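PDB 1A7S: azurocidin from Homo sapiens, which binds heparin and bacterial lipopolysaccharide, kills Gram-negative bacteria and attracts monocytes and fibroblasts, as a neutrophil-granule homologue of the serine proteases. Local coordinates for residues P9-F14 / P141-V146; A33-T38 / D214-N219; L55-L60 / Q66-F71; N79-D82 / N88-M91; A189-G194 / P200-R205. All blocks are in the same frame, centred on the assembly; numbering follows the deposited sequence.

Overall arrangement
Interaction 3 lies within the N-terminal barrel of a two-barrel trypsin fold and interaction 2 packs the C-terminal helix onto it; interaction 5 belongs to the C-terminal barrel, and interaction 1 fastens a loop leading into the first barrel onto a strand of the second. Interaction 4 is a surface contact, the other four being partly buried, yet it touches interaction 2 through T38 and M91 and interaction 5 through D89. Interactions 1 and 3 also meet, around Y58. Interactions 1 and 2 rest on side-chain packing without a cross-segment hydrogen bond, interactions 3 and 5 combine strand pairing with side-chain contacts, and interaction 4 combines weak hydrogen bonds from an asparagine amide, bridging waters and Y81 packed beside D89.

Interaction 1 (P9-F14 / P141-V146); sequences PRQFPF and PRFVNV. With NAG (2-acetamido-2-deoxy-beta-D-glucopyranose), chain B.
The aromatic contact joins F12 and F143, whose side chains cross at about a right angle. The two rings meet obliquely, with centroids 5.5 Å apart and planes inclined by 51°. F12 advances the far end of its ring, CZ coming within 3.5 Å of F143 CB, so it presses on the root of the other side chain and not on the middle of its ring. With chi1 at 73°, F143 CG stands between its own backbone N and carbonyl carbon, which turns the ring toward the loop.

An amide supplies the second kind of contact. The extended side chain of Q11 carries its terminal group over one face of the F143 ring, where NE2 lies 3.5 Å from CZ, displaced toward the rim; amide and ring planes are 69° apart. Q11 OE1 is engaged by the backbone N of R8, which anchors the end of the side chain.

The third contact involves the sugar. N145 ND2 is covalently joined to C1 of the N-acetylglucosamine, and the acetyl methyl C8 folds back to 3.4 Å from F143 CE2. R5 NH1 also hydrogen-bonds to the sugar. No hydrogen bond links residues 9-14 to residues 141-146. Side-chain packing thus ties the loop entering the N-terminal barrel to strand 142-148 of the other sheet, beside an N-glycosylation site, within the two-barrel trypsin fold.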
# COMPACT_ATOMS: atom_id res chain seq x y z
N PRO A 9 -0.50 -17.14 5.98
CA PRO A 9 -0.56 -17.17 4.52
C PRO A 9 -1.98 -16.82 4.05
O PRO A 9 -2.96 -17.28 4.60
CB PRO A 9 -0.20 -18.61 4.19
CG PRO A 9 0.68 -19.04 5.31
CD PRO A 9 0.07 -18.36 6.54
N ARG A 10 -2.08 -15.98 3.08
CA ARG A 10 -3.30 -15.54 2.39
C ARG A 10 -4.14 -14.68 3.27
O ARG A 10 -5.28 -14.38 2.86
CB ARG A 10 -4.09 -16.75 1.85
CG ARG A 10 -3.27 -17.82 1.21
CD ARG A 10 -4.12 -18.85 0.51
NE ARG A 10 -5.14 -19.47 1.34
CZ ARG A 10 -4.95 -20.52 2.18
NH1 ARG A 10 -3.78 -21.09 2.28
NH2 ARG A 10 -5.98 -21.00 2.83
N GLN A 11 -3.63 -14.20 4.41
CA GLN A 11 -4.48 -13.34 5.26
C GLN A 11 -4.75 -12.00 4.54
O GLN A 11 -5.84 -11.45 4.75
CB GLN A 11 -3.77 -13.07 6.58
CG GLN A 11 -4.63 -12.31 7.57
CD GLN A 11 -4.00 -12.21 8.93
OE1 GLN A 11 -2.97 -12.87 9.24
NE2 GLN A 11 -4.49 -11.32 9.78
N PHE A 12 -3.79 -11.50 3.78
CA PHE A 12 -3.92 -10.27 3.00
C PHE A 12 -3.59 -10.52 1.56
O PHE A 12 -2.52 -10.15 1.03
CB PHE A 12 -2.97 -9.20 3.59
CG PHE A 12 -3.25 -8.97 5.06
CD1 PHE A 12 -4.29 -8.21 5.50
CD2 PHE A 12 -2.45 -9.52 6.05
CE1 PHE A 12 -4.52 -7.95 6.82
CE2 PHE A 12 -2.64 -9.32 7.35
CZ PHE A 12 -3.71 -8.54 7.79
N PRO A 13 -4.52 -11.21 0.85
CA PRO A 13 -4.16 -11.76 -0.48
C PRO A 13 -4.12 -10.73 -1.61
O PRO A 13 -3.72 -11.07 -2.73
CB PRO A 13 -5.20 -12.83 -0.69
CG PRO A 13 -6.38 -12.44 0.11
CD PRO A 13 -5.87 -11.65 1.28
N PHE A 14 -4.45 -9.49 -1.35
CA PHE A 14 -4.34 -8.39 -2.25
C PHE A 14 -2.98 -7.72 -2.21
O PHE A 14 -2.72 -6.80 -2.98
CB PHE A 14 -5.46 -7.36 -2.02
CG PHE A 14 -5.56 -7.00 -0.55
CD1 PHE A 14 -4.67 -6.16 0.03
CD2 PHE A 14 -6.55 -7.61 0.27
CE1 PHE A 14 -4.68 -5.90 1.40
CE2 PHE A 14 -6.55 -7.34 1.62
CZ PHE A 14 -5.63 -6.53 2.20
N PRO A 141 4.89 -11.27 6.20
CA PRO A 141 4.07 -10.10 6.34
C PRO A 141 3.65 -9.95 7.84
O PRO A 141 3.51 -10.97 8.50
CB PRO A 141 2.86 -10.33 5.45
CG PRO A 141 3.04 -11.71 4.88
CD PRO A 141 4.09 -12.41 5.73
N ARG A 142 3.54 -8.72 8.27
CA ARG A 142 3.08 -8.42 9.64
C ARG A 142 1.92 -7.44 9.51
O ARG A 142 1.82 -6.74 8.53
CB ARG A 142 4.22 -7.93 10.51
CG ARG A 142 5.38 -8.88 10.60
CD ARG A 142 6.44 -8.40 11.56
NE ARG A 142 5.99 -8.54 12.96
CZ ARG A 142 6.02 -9.64 13.67
NH1 ARG A 142 6.46 -10.80 13.26
NH2 ARG A 142 5.51 -9.57 14.94
N PHE A 143 1.08 -7.35 10.56
CA PHE A 143 -0.06 -6.49 10.55
C PHE A 143 -0.32 -5.91 11.91
O PHE A 143 -0.01 -6.49 12.96
CB PHE A 143 -1.29 -7.18 9.96
CG PHE A 143 -1.88 -8.23 10.88
CD1 PHE A 143 -1.29 -9.47 11.03
CD2 PHE A 143 -3.02 -7.96 11.61
CE1 PHE A 143 -1.75 -10.40 11.95
CE2 PHE A 143 -3.51 -8.93 12.47
CZ PHE A 143 -2.85 -10.14 12.64
N VAL A 144 -0.95 -4.75 11.90
CA VAL A 144 -1.28 -4.05 13.14
C VAL A 144 -2.67 -3.39 13.01
O VAL A 144 -3.05 -2.96 11.92
CB VAL A 144 -0.21 -3.00 13.46
CG1 VAL A 144 0.03 -1.96 12.37
CG2 VAL A 144 -0.26 -2.44 14.84
N ASN A 145 -3.40 -3.37 14.12
CA ASN A 145 -4.64 -2.65 14.23
C ASN A 145 -4.32 -1.17 14.45
O ASN A 145 -3.47 -0.89 15.33
CB ASN A 145 -5.41 -3.13 15.45
CG ASN A 145 -6.03 -4.51 15.26
OD1 ASN A 145 -6.31 -4.96 14.14
ND2 ASN A 145 -6.27 -5.17 16.40
N VAL A 146 -4.94 -0.29 13.73
CA VAL A 146 -4.73 1.13 13.86
C VAL A 146 -6.09 1.82 13.93
O VAL A 146 -7.11 1.24 13.47
CB VAL A 146 -3.82 1.75 12.80
CG1 VAL A 146 -2.47 0.99 12.70
CG2 VAL A 146 -4.48 1.75 11.42
C1 NAG B . -7.06 -6.38 16.45
C2 NAG B . -6.16 -7.36 17.27
C3 NAG B . -6.97 -8.61 17.57
C4 NAG B . -8.21 -8.11 18.44
C5 NAG B . -9.02 -7.24 17.45
C6 NAG B . -10.16 -6.51 18.11
C7 NAG B . -3.77 -7.31 16.57
C8 NAG B . -2.74 -7.67 15.55
N2 NAG B . -5.02 -7.79 16.40
O3 NAG B . -6.24 -9.45 18.40
O4 NAG B . -8.94 -9.36 18.69
O5 NAG B . -8.22 -6.06 17.24
O6 NAG B . -9.84 -6.22 19.45
O7 NAG B . -3.54 -6.59 17.49

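Interaction 2 (A33-T38 / D214-N219)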
# COMPACT_ATOMS: atom_id res chain seq x y z
N ALA A 33 -7.58 -6.39 -12.08
CA ALA A 33 -6.78 -7.44 -12.61
C ALA A 33 -5.47 -7.02 -13.21
O ALA A 33 -4.48 -7.77 -13.21
CB ALA A 33 -7.60 -8.24 -13.67
N ARG A 34 -5.32 -5.86 -13.74
CA ARG A 34 -4.25 -5.25 -14.43
C ARG A 34 -3.52 -4.14 -13.72
O ARG A 34 -2.57 -3.57 -14.27
CB ARG A 34 -4.66 -4.79 -15.86
CG ARG A 34 -3.60 -4.65 -16.88
CD ARG A 34 -4.23 -4.21 -18.22
NE ARG A 34 -5.15 -5.18 -18.75
CZ ARG A 34 -4.82 -6.14 -19.64
NH1 ARG A 34 -3.55 -6.40 -19.92
NH2 ARG A 34 -5.76 -6.94 -20.20
N PHE A 35 -3.90 -3.78 -12.48
CA PHE A 35 -3.32 -2.63 -11.84
C PHE A 35 -3.11 -2.82 -10.33
O PHE A 35 -3.96 -3.31 -9.61
CB PHE A 35 -4.20 -1.33 -11.98
CG PHE A 35 -4.28 -0.82 -13.41
CD1 PHE A 35 -5.29 -1.32 -14.22
CD2 PHE A 35 -3.46 0.14 -13.87
CE1 PHE A 35 -5.42 -0.82 -15.51
CE2 PHE A 35 -3.54 0.64 -15.15
CZ PHE A 35 -4.55 0.13 -15.98
N VAL A 36 -1.94 -2.37 -9.91
CA VAL A 36 -1.53 -2.27 -8.52
C VAL A 36 -1.45 -0.82 -8.10
O VAL A 36 -0.88 0.03 -8.80
CB VAL A 36 -0.20 -2.99 -8.28
CG1 VAL A 36 0.45 -2.62 -6.95
CG2 VAL A 36 -0.51 -4.56 -8.24
N MET A 37 -2.04 -0.53 -6.94
CA MET A 37 -2.02 0.83 -6.33
C MET A 37 -0.90 0.86 -5.27
O MET A 37 -0.82 -0.02 -4.42
CB MET A 37 -3.36 1.11 -5.67
CG MET A 37 -3.44 2.46 -5.00
SD MET A 37 -5.12 2.88 -4.47
CE MET A 37 -5.36 1.74 -3.09
N THR A 38 -0.10 1.90 -5.34
CA THR A 38 1.03 2.10 -4.45
C THR A 38 1.25 3.61 -4.28
O THR A 38 0.37 4.42 -4.65
CB THR A 38 2.28 1.39 -4.98
OG1 THR A 38 3.33 1.41 -4.04
CG2 THR A 38 2.74 1.87 -6.29
N ASP A 214 -10.44 5.51 -11.56
CA ASP A 214 -11.32 4.85 -12.54
C ASP A 214 -10.92 5.23 -13.96
O ASP A 214 -11.01 4.40 -14.89
CB ASP A 214 -12.76 5.23 -12.29
CG ASP A 214 -13.38 4.58 -11.10
OD1 ASP A 214 -12.76 3.72 -10.46
OD2 ASP A 214 -14.54 4.97 -10.81
N GLY A 215 -10.50 6.46 -14.17
CA GLY A 215 -10.06 6.86 -15.52
C GLY A 215 -8.87 5.99 -15.98
O GLY A 215 -8.84 5.51 -17.09
N VAL A 216 -7.91 5.83 -15.05
CA VAL A 216 -6.77 4.98 -15.41
C VAL A 216 -7.16 3.57 -15.70
O VAL A 216 -6.76 2.96 -16.70
CB VAL A 216 -5.67 5.05 -14.34
CG1 VAL A 216 -4.55 4.07 -14.62
CG2 VAL A 216 -5.14 6.47 -14.19
N LEU A 217 -7.98 2.98 -14.84
CA LEU A 217 -8.39 1.59 -14.93
C LEU A 217 -9.15 1.26 -16.22
O LEU A 217 -9.04 0.19 -16.75
CB LEU A 217 -9.26 1.13 -13.77
CG LEU A 217 -8.72 1.18 -12.37
CD1 LEU A 217 -9.58 0.68 -11.30
CD2 LEU A 217 -7.33 0.69 -12.29
N ASN A 218 -9.94 2.25 -16.65
CA ASN A 218 -10.81 2.08 -17.82
C ASN A 218 -10.09 2.49 -19.10
O ASN A 218 -10.70 2.35 -20.20
CB ASN A 218 -12.06 2.91 -17.66
CG ASN A 218 -13.06 2.27 -16.70
OD1 ASN A 218 -13.36 2.75 -15.58
ND2 ASN A 218 -13.63 1.18 -17.24
N ASN A 219 -8.90 3.02 -19.01
CA ASN A 219 -8.09 3.44 -20.20
C ASN A 219 -6.71 2.89 -20.14
O ASN A 219 -5.72 3.65 -20.12
CB ASN A 219 -8.12 4.97 -20.31
CG ASN A 219 -9.51 5.46 -20.56
OD1 ASN A 219 -9.95 5.47 -21.75
ND2 ASN A 219 -10.24 5.85 -19.53
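Between strand 35-38 and the end of helix 210-218, F35 and L217 have the nearest CA atoms, 7.3 Å apart; no hydrogen bond joins the segments, and side chains make the contact. F35 carries the strand's share of it. L217 sends one branch to it: CD2 lies 3.5 Å from F35 CD1 and nearly as close to CG and CB, meeting the ring obliquely near its root. The two side chains run past each other in opposite directions. Further out, V216 CG1 approaches F35 CE2 at 3.6 Å; chi1 of 174° sets this methyl opposite the backbone N of V216 and brings it to the ring. The outer end of the ring reaches the helix backbone itself, with F35 CZ 3.7 Å from V216 O. H32 meets F35 edge-to-face, adding a second aromatic group.

N219 turns its side chain back on the last turn: its ND2 donates to G215 O at 2.8 Å, with an N-H...O angle of 166°, on a lone pair in the carbonyl plane. The carbonyl oxygen also lies close to the plane of the N219 amide. With the backbone bond from N219 N to V216 O, it ties N219 to that turn. V216 also touches L92 of the adjoining strand. The C-terminal helix packed against the N-terminal barrel is characteristic of the trypsin fold; here the strand belongs to the region with antibiotic activity.

Interaction 3 (L55-L60 / Q66-F71); sequences LGAYDL and QSRQTF. With EOH (ethanol), chain E.
The R68 guanidinium has the methyl of A57 over one face, CB lying 3.7 Å from NE, while the carbonyl oxygens of D59 and L60 and a water lie at its edge, near its plane. R68 is extended from CG to NE, which carries the group along residues 56-60. NH2 is 2.8 Å from D59 O and makes a weak, long hydrogen bond to L60 O. The water completes the grip, accepting from R68 NH1 and donating to L60 O. NE also forms a salt bridge with E64. At the F71 ring, L55 CD1 arrives obliquely, 3.6 Å from CE1.

Backbone pairing joins L55 and Q69 as an antiparallel hydrogen-bonded pair. L55 N donates to Q69 O at 2.8 Å with an angle of 172°, and Q69 N returns a bond to L55 O at 2.9 Å from above the carbonyl plane. In one of its two conformers, S67 donates from OG to a lone pair of G56 O (2.7 Å); the bond is accordingly less certain. These contacts close the loop between strands 51-55 and 69-77, equivalent in position to the calcium-binding loop of trypsin, though no calcium is present here.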
# COMPACT_ATOMS: atom_id res chain seq x y z
N LEU A 55 2.86 -10.67 -6.50
CA LEU A 55 1.59 -10.96 -5.83
C LEU A 55 1.60 -12.39 -5.30
O LEU A 55 2.33 -13.24 -5.85
CB LEU A 55 0.45 -10.80 -6.83
CG LEU A 55 0.34 -9.45 -7.55
CD1 LEU A 55 -0.92 -9.47 -8.43
CD2 LEU A 55 0.32 -8.31 -6.57
N GLY A 56 0.79 -12.70 -4.33
CA GLY A 56 0.72 -14.03 -3.79
C GLY A 56 1.89 -14.44 -2.90
O GLY A 56 2.00 -15.62 -2.56
N ALA A 57 2.74 -13.49 -2.50
CA ALA A 57 3.87 -13.85 -1.67
C ALA A 57 3.48 -14.00 -0.21
O ALA A 57 2.54 -13.37 0.27
CB ALA A 57 4.93 -12.78 -1.77
N TYR A 58 4.27 -14.80 0.50
CA TYR A 58 4.16 -14.90 1.96
C TYR A 58 5.53 -14.60 2.56
O TYR A 58 5.69 -13.55 3.24
CB TYR A 58 3.61 -16.23 2.40
CG TYR A 58 3.52 -16.42 3.89
CD1 TYR A 58 2.69 -15.56 4.59
CD2 TYR A 58 4.26 -17.38 4.55
CE1 TYR A 58 2.53 -15.62 5.92
CE2 TYR A 58 4.10 -17.45 6.00
CZ TYR A 58 3.25 -16.53 6.60
OH TYR A 58 3.05 -16.61 8.02
N ASP A 59 6.47 -15.51 2.39
CA ASP A 59 7.87 -15.32 2.87
C ASP A 59 8.71 -14.79 1.73
O ASP A 59 8.92 -15.44 0.70
CB ASP A 59 8.37 -16.73 3.30
CG ASP A 59 9.78 -16.76 3.77
OD1 ASP A 59 10.50 -15.71 3.72
OD2 ASP A 59 10.21 -17.84 4.24
N LEU A 60 9.18 -13.55 1.85
CA LEU A 60 9.92 -12.92 0.82
C LEU A 60 11.13 -13.76 0.34
O LEU A 60 11.52 -13.62 -0.80
CB LEU A 60 10.46 -11.54 1.26
CG LEU A 60 9.48 -10.43 1.46
CD1 LEU A 60 10.11 -9.17 1.95
CD2 LEU A 60 8.62 -10.19 0.22
N GLN A 66 3.80 -22.02 -6.53
CA GLN A 66 2.40 -22.30 -6.75
C GLN A 66 1.51 -21.22 -6.17
O GLN A 66 0.33 -21.29 -6.43
CB GLN A 66 1.97 -23.67 -6.25
CG GLN A 66 2.37 -24.87 -7.07
CD GLN A 66 3.83 -25.23 -6.92
OE1 GLN A 66 4.27 -25.53 -5.83
NE2 GLN A 66 4.58 -25.04 -7.98
N SER A 67 2.07 -20.24 -5.45
CA SER A 67 1.27 -19.16 -4.89
C SER A 67 1.51 -17.81 -5.61
O SER A 67 0.60 -16.99 -5.69
CB SER A 67 1.61 -18.99 -3.41
OG SER A 67 0.79 -18.05 -2.78
N ARG A 68 2.73 -17.55 -5.99
CA ARG A 68 3.12 -16.27 -6.53
C ARG A 68 2.77 -16.06 -7.98
O ARG A 68 2.74 -16.97 -8.78
CB ARG A 68 4.61 -16.04 -6.36
CG ARG A 68 5.02 -15.77 -4.90
CD ARG A 68 6.51 -15.52 -4.87
NE ARG A 68 6.96 -15.29 -3.50
CZ ARG A 68 8.10 -14.62 -3.20
NH1 ARG A 68 8.88 -14.05 -4.09
NH2 ARG A 68 8.40 -14.48 -1.91
N GLN A 69 2.60 -14.77 -8.31
CA GLN A 69 2.53 -14.28 -9.63
C GLN A 69 3.41 -13.05 -9.73
O GLN A 69 3.29 -12.15 -8.89
CB GLN A 69 1.15 -13.96 -10.14
CG GLN A 69 0.19 -15.19 -10.10
CD GLN A 69 -1.25 -14.73 -10.40
OE1 GLN A 69 -1.47 -14.04 -11.43
NE2 GLN A 69 -2.16 -15.05 -9.52
N THR A 70 4.28 -12.98 -10.69
CA THR A 70 5.22 -11.91 -10.89
C THR A 70 4.98 -11.14 -12.16
O THR A 70 4.65 -11.75 -13.19
CB THR A 70 6.68 -12.34 -10.78
OG1 THR A 70 6.87 -13.04 -9.51
CG2 THR A 70 7.66 -11.24 -10.88
N PHE A 71 5.16 -9.84 -12.12
CA PHE A 71 4.89 -8.95 -13.24
C PHE A 71 5.91 -7.85 -13.41
O PHE A 71 6.52 -7.37 -12.48
CB PHE A 71 3.52 -8.19 -13.00
CG PHE A 71 2.38 -9.13 -12.68
CD1 PHE A 71 2.18 -9.62 -11.41
CD2 PHE A 71 1.49 -9.55 -13.68
CE1 PHE A 71 1.20 -10.57 -11.11
CE2 PHE A 71 0.47 -10.44 -13.38
CZ PHE A 71 0.34 -10.97 -12.11
C1 EOH E . 0.32 -15.38 1.14
C2 EOH E . 0.59 -14.27 1.98
O EOH E . 0.64 -16.08 -0.05
O HOH W 1 10.82 -12.20 -3.12

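Interaction 4 (N79-D82 / N88-M91)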
# COMPACT_ATOMS: atom_id res chain seq x y z
N ASN A 79 -1.29 11.54 -10.35
CA ASN A 79 -2.18 12.66 -10.43
C ASN A 79 -1.66 13.83 -9.63
O ASN A 79 -2.11 14.08 -8.53
CB ASN A 79 -3.59 12.22 -9.92
CG ASN A 79 -4.62 13.32 -10.13
OD1 ASN A 79 -4.47 14.19 -11.01
ND2 ASN A 79 -5.63 13.28 -9.30
N GLY A 80 -0.67 14.54 -10.17
CA GLY A 80 -0.11 15.67 -9.50
C GLY A 80 0.65 15.38 -8.22
O GLY A 80 0.62 16.18 -7.24
N TYR A 81 1.44 14.32 -8.14
CA TYR A 81 2.24 14.08 -6.94
C TYR A 81 3.23 15.24 -6.73
O TYR A 81 3.94 15.64 -7.66
CB TYR A 81 3.09 12.79 -7.27
CG TYR A 81 4.05 12.51 -6.10
CD1 TYR A 81 3.59 12.51 -4.79
CD2 TYR A 81 5.36 12.22 -6.32
CE1 TYR A 81 4.49 12.23 -3.76
CE2 TYR A 81 6.26 11.94 -5.30
CZ TYR A 81 5.79 11.97 -3.98
OH TYR A 81 6.68 11.68 -2.95
N ASP A 82 3.32 15.71 -5.49
CA ASP A 82 4.25 16.76 -5.11
C ASP A 82 5.15 16.26 -4.00
O ASP A 82 4.64 16.07 -2.85
CB ASP A 82 3.45 17.98 -4.61
CG ASP A 82 4.33 19.12 -4.19
OD1 ASP A 82 5.57 19.01 -4.13
OD2 ASP A 82 3.75 20.23 -4.05
N ASN A 88 -0.64 14.11 -2.81
CA ASN A 88 -1.10 13.27 -3.90
C ASN A 88 -0.19 12.11 -4.12
O ASN A 88 0.20 11.77 -5.23
CB ASN A 88 -1.33 14.10 -5.13
CG ASN A 88 -2.39 15.18 -5.01
OD1 ASN A 88 -3.04 15.35 -4.02
ND2 ASN A 88 -2.54 15.90 -6.13
N ASP A 89 0.18 11.45 -3.01
CA ASP A 89 1.15 10.37 -3.00
C ASP A 89 0.51 9.05 -3.38
O ASP A 89 0.19 8.21 -2.56
CB ASP A 89 1.85 10.29 -1.65
CG ASP A 89 3.05 9.33 -1.70
OD1 ASP A 89 3.34 8.84 -2.82
OD2 ASP A 89 3.68 9.14 -0.66
N LEU A 90 0.34 8.88 -4.68
CA LEU A 90 -0.48 7.81 -5.22
C LEU A 90 0.03 7.48 -6.64
O LEU A 90 0.24 8.36 -7.47
CB LEU A 90 -1.92 8.20 -5.26
CG LEU A 90 -2.93 7.17 -5.92
CD1 LEU A 90 -3.02 6.06 -5.02
CD2 LEU A 90 -4.26 7.90 -6.15
N MET A 91 0.26 6.19 -6.87
CA MET A 91 0.74 5.74 -8.17
C MET A 91 0.01 4.48 -8.54
O MET A 91 -0.12 3.60 -7.66
CB MET A 91 2.25 5.54 -8.14
CG MET A 91 2.78 5.15 -9.55
SD MET A 91 4.42 5.43 -9.75
CE MET A 91 4.69 7.18 -9.64
O HOH W 2 -0.81 10.90 -7.65
O HOH W 3 5.30 11.97 -0.38
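Y81 and D89 both set CG opposite their backbone N, with chi1 of 176° and -170°, so that the two side chains run side by side in the same direction. They belong to the loop between strands 69-77 and 91-95 of the N-terminal barrel, which in active proteases of the trypsin fold carries the aspartate of the catalytic triad; D89, the centre of an inverse gamma turn, occupies that place. Its OD1 stands 3.7 Å from Y81 CE1, and carboxylate and ring planes differ by 29°. OD2 is hydrogen-bonded to S41 OG and, in one of the two conformers of S190, to S190 OG. A water bridges Y81 OH and D89 OD2, though its bond to the carboxylate is weak.

N88 ND2 reaches across to residues 79-80 with two weak, bent bonds, to N79 O at 3.0 Å and to G80 O at 3.4 Å. A second water accepts from N79 N and donates to N88 O and L90 O, each at 2.8 Å.

Interaction 5 (A189-G194 / P200-R205)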
# COMPACT_ATOMS: atom_id res chain seq x y z
N ALA A 189 -0.03 3.92 2.27
CA ALA A 189 0.97 4.40 3.21
C ALA A 189 1.94 5.36 2.56
O ALA A 189 2.52 5.08 1.50
CB ALA A 189 1.71 3.21 3.84
N SER A 190 2.10 6.53 3.17
CA SER A 190 2.91 7.59 2.62
C SER A 190 4.10 7.94 3.46
O SER A 190 5.25 7.82 3.02
CB SER A 190 2.11 8.78 2.23
OG SER A 190 2.77 9.86 1.73
N PHE A 191 3.90 8.43 4.68
CA PHE A 191 5.01 8.80 5.53
C PHE A 191 4.60 8.78 6.98
O PHE A 191 3.42 8.76 7.31
CB PHE A 191 5.58 10.17 5.11
CG PHE A 191 4.64 11.34 5.38
CD1 PHE A 191 3.68 11.73 4.48
CD2 PHE A 191 4.72 12.08 6.57
CE1 PHE A 191 2.81 12.79 4.72
CE2 PHE A 191 3.87 13.14 6.80
CZ PHE A 191 2.89 13.50 5.86
N SER A 192 5.57 8.88 7.87
CA SER A 192 5.33 9.22 9.28
C SER A 192 6.56 10.09 9.71
O SER A 192 7.58 10.03 8.98
CB SER A 192 5.18 8.04 10.16
OG SER A 192 6.25 7.11 10.09
N LEU A 193 6.40 10.78 10.78
CA LEU A 193 7.53 11.61 11.29
C LEU A 193 7.97 11.00 12.60
O LEU A 193 7.22 10.43 13.40
CB LEU A 193 7.06 13.07 11.43
CG LEU A 193 6.32 13.63 10.22
CD1 LEU A 193 5.47 14.81 10.61
CD2 LEU A 193 7.25 13.93 9.05
N GLY A 194 9.25 11.16 12.86
CA GLY A 194 9.86 10.68 14.07
C GLY A 194 10.05 9.15 13.90
O GLY A 194 9.92 8.60 12.83
N PRO A 200 1.32 10.35 14.25
CA PRO A 200 0.46 9.48 13.47
C PRO A 200 1.17 8.97 12.19
O PRO A 200 2.16 9.51 11.78
CB PRO A 200 -0.68 10.42 13.07
CG PRO A 200 -0.13 11.75 13.13
CD PRO A 200 0.99 11.76 14.12
N ASP A 201 0.59 7.96 11.61
CA ASP A 201 0.97 7.52 10.25
C ASP A 201 0.08 8.31 9.27
O ASP A 201 -1.12 8.46 9.51
CB ASP A 201 0.71 6.03 10.09
CG ASP A 201 1.80 5.20 10.77
OD1 ASP A 201 2.89 5.78 11.02
OD2 ASP A 201 1.57 3.97 10.88
N PHE A 202 0.70 8.74 8.16
CA PHE A 202 -0.03 9.43 7.14
C PHE A 202 -0.19 8.53 5.90
O PHE A 202 0.81 8.10 5.32
CB PHE A 202 0.75 10.71 6.72
CG PHE A 202 0.71 11.78 7.76
CD1 PHE A 202 1.45 11.66 8.92
CD2 PHE A 202 -0.07 12.91 7.61
CE1 PHE A 202 1.50 12.64 9.85
CE2 PHE A 202 -0.04 13.91 8.52
CZ PHE A 202 0.70 13.80 9.66
N PHE A 203 -1.45 8.36 5.50
CA PHE A 203 -1.82 7.60 4.33
C PHE A 203 -2.49 8.54 3.33
O PHE A 203 -3.27 9.41 3.71
CB PHE A 203 -2.85 6.49 4.71
CG PHE A 203 -2.29 5.44 5.62
CD1 PHE A 203 -2.28 5.58 6.96
CD2 PHE A 203 -1.82 4.26 5.07
CE1 PHE A 203 -1.77 4.64 7.81
CE2 PHE A 203 -1.33 3.26 5.90
CZ PHE A 203 -1.26 3.46 7.26
N THR A 204 -2.20 8.38 2.07
CA THR A 204 -2.94 9.14 1.03
C THR A 204 -4.39 8.78 1.11
O THR A 204 -4.72 7.59 1.23
CB THR A 204 -2.35 8.74 -0.34
OG1 THR A 204 -0.96 8.95 -0.22
CG2 THR A 204 -3.00 9.57 -1.47
N ARG A 205 -5.27 9.77 1.09
CA ARG A 205 -6.69 9.56 1.19
C ARG A 205 -7.26 9.09 -0.15
O ARG A 205 -7.57 9.89 -1.01
CB ARG A 205 -7.36 10.83 1.68
CG ARG A 205 -8.86 10.64 1.97
CD ARG A 205 -9.54 11.95 2.50
NE ARG A 205 -9.10 12.18 3.89
CZ ARG A 205 -9.74 11.80 4.98
NH1 ARG A 205 -10.79 10.95 4.88
NH2 ARG A 205 -9.35 12.17 6.16
O HOH W 4 5.34 4.90 11.54
O HOH W 5 4.37 10.61 12.43
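A classic beta bulge interrupts the hairpin of strands 184-192 and 201-205, where S190 and F191 both face F202. F202 O accepts from both, S190 N at 3.0 Å and F191 N at 3.2 Å, each donor lying in the carbonyl plane. In return F202 N donates to F191 O at 2.8 Å. The extra residue shifts the register by one, from A189 opposite F203 to F191 opposite F202.

The last pair forms an offset stack: ring centroids are 4.4 Å apart and planes tilted by 13°. F191, with chi1 at 68°, brings its ring against one face of F202, so that CZ lies over the rim of the F202 ring near CG, at 3.4 Å. F202 CB in turn sits over the F191 face, a CH-pi contact 3.6 Å from the centroid. R155 touches both rings.

On the face bearing A189 and F203, the alanine CB packs 3.7 Å from F203 CE2. A water accepts from S192 OG and donates to D201 OD1, while D201 OD2 takes the backbone N of I170. In active relatives, the segments equivalent to 190-192 and 200-203 help to wall the primary specificity pocket; the hairpin probably forms the corresponding wall here, in the C-terminal barrel.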